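Local coordinates for ESAT-6-like protein EsxO (Mycobacterium tuberculosis, PDB 3OGI) that is a secreted ESAT-6-like protein of the WXG100 family, probably exported by a type VII secretion system as a helical complex with a partner protein, at residues A[23-26]-A[27-31]. Residues are numbered along the deposited sequence; the frame is centred on the assembly and turned at random.
Sequences LLEA and EHQAI
E25 and H28 both set CG anti to the backbone N (chi1 -172° and 170°), and the E25 chain then bends at chi2, which carries its carboxylate alongside the H28 ring. The two side chains point the same way from one face of helix 14-37, three residues apart. H28 ND1 donates to E25 OE1 at 2.9 Å. The oxygen is met on its syn side, with the donor somewhat above the carboxylate plane. A second, weak bond runs from ND1 to E25 OE2, so the N-H is shared unequally between both oxygens. The carboxylate reaches the ring at its edge, and the two planes are turned 69° apart. Q29 crosses E25 at about a right angle, with NE2 3.7 Å from E25 CG. The backbone N-H groups of E27, H28, Q29 and A30 donate to the O atoms of L23, L24, E25 and A26, the i to i+4 bonds of the helix. The H28 ring also stacks on F61 of helix 51-66. The end of E27 leads away, and its OE2 is hydrogen-bonded to a polar side chain on the chain of another protein. The E25 carboxylate would help to hold the H28 ring in its orientation, together with the F61 stack, and would probably favour protonation of H28.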
loop_
_atom_site.group_PDB
_atom_site.type_symbol
_atom_site.label_atom_id
_atom_site.label_comp_id
_atom_site.label_asym_id
_atom_site.label_seq_id
_atom_site.Cartn_x
_atom_site.Cartn_y
_atom_site.Cartn_z
ATOM N N LEU A 23 -5.701 12.678 -3.664
ATOM C CA LEU A 23 -6.370 11.421 -3.404
ATOM C C LEU A 23 -5.388 10.367 -2.883
ATOM O O LEU A 23 -5.732 9.585 -1.991
ATOM C CB LEU A 23 -7.199 10.950 -4.605
ATOM C CG LEU A 23 -8.336 11.960 -4.862
ATOM C CD1 LEU A 23 -9.245 11.586 -6.025
ATOM C CD2 LEU A 23 -9.167 12.139 -3.610
ATOM N N LEU A 24 -4.152 10.382 -3.383
ATOM C CA LEU A 24 -3.163 9.404 -2.935
ATOM C C LEU A 24 -2.931 9.546 -1.442
ATOM O O LEU A 24 -2.878 8.556 -0.718
ATOM C CB LEU A 24 -1.836 9.518 -3.694
ATOM C CG LEU A 24 -0.809 8.407 -3.394
ATOM C CD1 LEU A 24 -1.392 7.039 -3.689
ATOM C CD2 LEU A 24 0.475 8.599 -4.172
ATOM N N GLU A 25 -2.824 10.783 -0.977
ATOM C CA GLU A 25 -2.583 11.037 0.439
ATOM C C GLU A 25 -3.774 10.633 1.344
ATOM O O GLU A 25 -3.577 10.199 2.501
ATOM C CB GLU A 25 -2.178 12.502 0.650
ATOM C CG GLU A 25 -1.724 12.842 2.069
ATOM C CD GLU A 25 -0.599 11.944 2.598
ATOM O OE1 GLU A 25 0.099 11.282 1.792
ATOM O OE2 GLU A 25 -0.414 11.918 3.837
ATOM N N ALA A 26 -5.003 10.773 0.838
ATOM C CA ALA A 26 -6.143 10.246 1.588
ATOM C C ALA A 26 -5.964 8.737 1.732
ATOM O O ALA A 26 -6.191 8.158 2.794
ATOM C CB ALA A 26 -7.485 10.578 0.907
ATOM N N GLU A 27 -5.519 8.102 0.662
ATOM C CA GLU A 27 -5.330 6.663 0.723
ATOM C C GLU A 27 -4.232 6.263 1.728
ATOM O O GLU A 27 -4.366 5.294 2.462
ATOM C CB GLU A 27 -5.041 6.084 -0.667
ATOM C CG GLU A 27 -4.655 4.608 -0.598
ATOM C CD GLU A 27 -5.714 3.738 0.078
ATOM O OE1 GLU A 27 -6.813 4.243 0.386
ATOM O OE2 GLU A 27 -5.443 2.543 0.310
ATOM N N HIS A 28 -3.148 7.022 1.735
ATOM C CA HIS A 28 -2.073 6.856 2.697
ATOM C C HIS A 28 -2.614 6.976 4.123
ATOM O O HIS A 28 -2.280 6.183 5.010
ATOM C CB HIS A 28 -1.028 7.936 2.428
ATOM C CG HIS A 28 0.021 8.056 3.482
ATOM N ND1 HIS A 28 0.648 9.251 3.764
ATOM C CD2 HIS A 28 0.571 7.136 4.310
ATOM C CE1 HIS A 28 1.524 9.066 4.736
ATOM N NE2 HIS A 28 1.499 7.791 5.083
ATOM N N GLN A 29 -3.457 7.971 4.345
ATOM C CA GLN A 29 -4.025 8.161 5.667
ATOM C C GLN A 29 -4.956 7.005 5.997
ATOM O O GLN A 29 -4.976 6.522 7.121
ATOM C CB GLN A 29 -4.737 9.504 5.757
ATOM C CG GLN A 29 -3.785 10.675 5.645
ATOM C CD GLN A 29 -4.479 11.984 5.231
ATOM O OE1 GLN A 29 -5.704 12.034 4.995
ATOM N NE2 GLN A 29 -3.691 13.049 5.141
ATOM N N ALA A 30 -5.704 6.548 5.003
ATOM C CA ALA A 30 -6.551 5.375 5.184
ATOM C C ALA A 30 -5.698 4.169 5.621
ATOM O O ALA A 30 -6.058 3.423 6.540
ATOM C CB ALA A 30 -7.324 5.061 3.902
ATOM N N ILE A 31 -4.561 3.988 4.973
ATOM C CA ILE A 31 -3.669 2.891 5.338
ATOM C C ILE A 31 -3.159 3.009 6.778
ATOM O O ILE A 31 -3.185 2.046 7.531
ATOM C CB ILE A 31 -2.515 2.745 4.336
ATOM C CG1 ILE A 31 -3.062 2.198 3.005
ATOM C CG2 ILE A 31 -1.415 1.831 4.916
ATOM C CD1 ILE A 31 -2.135 2.395 1.828
#